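Local coordinates for LPXTG cell wall surface protein (Streptococcus gordonii, PDB 4IGB) that is displayed on the streptococcal cell wall and probably helps the bacterium attach to surfaces, as adhesins of related build do, at residues Q50-N55 and E69-T74. Residues are numbered along the deposited sequence; the frame is centred on the assembly and turned at random.
Sequences QFHLSN and EMENFT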
# COMPACT_ATOMS: atom_id res chain seq x y z
N GLN C 50 26.94 4.43 3.94
CA GLN C 50 25.91 5.37 3.54
C GLN C 50 26.50 6.74 3.21
O GLN C 50 27.31 7.27 3.97
CB GLN C 50 24.90 5.53 4.68
CG GLN C 50 24.06 6.78 4.57
CD GLN C 50 23.15 6.97 5.77
OE1 GLN C 50 23.14 6.15 6.70
NE2 GLN C 50 22.37 8.04 5.75
N PHE C 51 26.10 7.31 2.08
CA PHE C 51 26.61 8.62 1.69
C PHE C 51 25.65 9.38 0.77
O PHE C 51 24.84 8.78 0.06
CB PHE C 51 27.99 8.51 1.04
CG PHE C 51 28.03 7.60 -0.16
CD1 PHE C 51 27.81 8.10 -1.43
CD2 PHE C 51 28.30 6.25 -0.01
CE1 PHE C 51 27.84 7.27 -2.53
CE2 PHE C 51 28.34 5.42 -1.11
CZ PHE C 51 28.11 5.93 -2.37
N HIS C 52 25.76 10.70 0.79
CA HIS C 52 24.92 11.56 -0.03
C HIS C 52 25.57 11.82 -1.39
O HIS C 52 26.79 11.70 -1.54
CB HIS C 52 24.66 12.89 0.68
CG HIS C 52 23.70 13.79 -0.03
ND1 HIS C 52 22.36 13.84 0.28
CD2 HIS C 52 23.89 14.68 -1.04
CE1 HIS C 52 21.76 14.72 -0.51
NE2 HIS C 52 22.67 15.24 -1.31
N LEU C 53 24.75 12.17 -2.38
CA LEU C 53 25.25 12.44 -3.72
C LEU C 53 24.38 13.47 -4.43
O LEU C 53 23.16 13.49 -4.25
CB LEU C 53 25.30 11.15 -4.54
CG LEU C 53 26.33 10.10 -4.14
CD1 LEU C 53 25.95 8.74 -4.69
CD2 LEU C 53 27.72 10.50 -4.62
N SER C 54 25.01 14.31 -5.24
CA SER C 54 24.28 15.31 -6.00
C SER C 54 24.42 15.02 -7.49
O SER C 54 25.52 14.89 -8.00
CB SER C 54 24.80 16.72 -5.70
OG SER C 54 24.46 17.10 -4.38
N ASN C 55 23.28 14.93 -8.18
CA ASN C 55 23.26 14.69 -9.61
C ASN C 55 24.23 13.57 -9.95
O ASN C 55 25.16 13.78 -10.73
CB ASN C 55 23.65 15.96 -10.36
CG ASN C 55 22.94 17.18 -9.83
OD1 ASN C 55 21.71 17.21 -9.73
ND2 ASN C 55 23.71 18.20 -9.48
N GLU C 69 19.12 15.23 -5.89
CA GLU C 69 19.85 14.81 -4.71
C GLU C 69 19.49 13.37 -4.35
O GLU C 69 18.36 12.94 -4.56
CB GLU C 69 19.53 15.73 -3.53
CG GLU C 69 19.81 17.20 -3.80
CD GLU C 69 21.25 17.44 -4.21
OE1 GLU C 69 22.15 16.88 -3.55
OE2 GLU C 69 21.49 18.18 -5.19
N MET C 70 20.46 12.65 -3.78
CA MET C 70 20.28 11.23 -3.47
C MET C 70 20.98 10.85 -2.18
O MET C 70 21.99 11.46 -1.81
CB MET C 70 20.80 10.35 -4.62
CG MET C 70 21.00 8.89 -4.25
SD MET C 70 21.56 7.84 -5.61
CE MET C 70 20.13 7.86 -6.69
N GLU C 71 20.43 9.86 -1.49
CA GLU C 71 21.11 9.24 -0.35
C GLU C 71 21.35 7.79 -0.70
O GLU C 71 20.40 7.04 -0.95
CB GLU C 71 20.27 9.36 0.92
CG GLU C 71 21.04 8.98 2.17
CD GLU C 71 22.06 10.03 2.59
OE1 GLU C 71 22.11 11.12 1.98
OE2 GLU C 71 22.81 9.77 3.55
N ASN C 72 22.61 7.39 -0.73
CA ASN C 72 22.97 6.10 -1.28
C ASN C 72 23.48 5.15 -0.23
O ASN C 72 24.15 5.57 0.72
CB ASN C 72 24.00 6.25 -2.40
CG ASN C 72 24.11 5.03 -3.26
OD1 ASN C 72 25.21 4.61 -3.62
ND2 ASN C 72 22.97 4.45 -3.62
N PHE C 73 23.17 3.88 -0.40
CA PHE C 73 23.56 2.85 0.55
C PHE C 73 24.22 1.70 -0.18
O PHE C 73 23.72 1.23 -1.19
CB PHE C 73 22.35 2.35 1.34
CG PHE C 73 21.66 3.43 2.13
CD1 PHE C 73 21.85 3.54 3.49
CD2 PHE C 73 20.84 4.34 1.50
CE1 PHE C 73 21.22 4.54 4.23
CE2 PHE C 73 20.21 5.35 2.22
CZ PHE C 73 20.40 5.44 3.59
N THR C 74 25.37 1.28 0.33
CA THR C 74 26.09 0.17 -0.25
C THR C 74 26.55 -0.74 0.87
O THR C 74 26.55 -0.35 2.04
CB THR C 74 27.31 0.64 -1.06
OG1 THR C 74 28.25 1.26 -0.18
CG2 THR C 74 26.89 1.66 -2.10
O HOH W 1 20.47 18.25 -7.76
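Glu69 OE1 draws in two groups from the facing strand. His52 NE2 donates to the anti lone pair of Glu69 OE1 at 2.8 Å, with ring and carboxylate nearly coplanar; Ser54 OG also approaches Glu69 OE1, at 2.5 Å, so short that the exact length is doubtful. A water joins Glu69 OE2 to Asn55 OD1. The other imidazole nitrogen, His52 ND1, makes a longer, bent bond to Glu71 OE1 (3.2 Å, 138°). Held between two carboxylates, His52 may well be doubly protonated. Glu71, its chain bent at CG (chi2 74°), offers OE2 to Gln50 NE2 at 2.8 Å in a nearly straight bond, and Lys44 takes Gln50 OE1. The Gln50 amide lies alongside Phe73, CD 3.5 Å from CE1. This polar row lies on one face of an antiparallel sheet in the N-terminal domain, whose edge strand 48-54 pairs with 69-76; Phe51–Asn72 and Leu53–Met70 are the hydrogen-bonded pairs. On the opposite, buried face, with CG between the backbone N and the carbonyl carbon (chi1 57°), the Phe51 ring lies beside Asn72, whose CB sits over one face in a CH-pi contact, 4.2 Å from the centroid. Asn72 ND2 bonds to Glu138, while His163 stacks on Phe51.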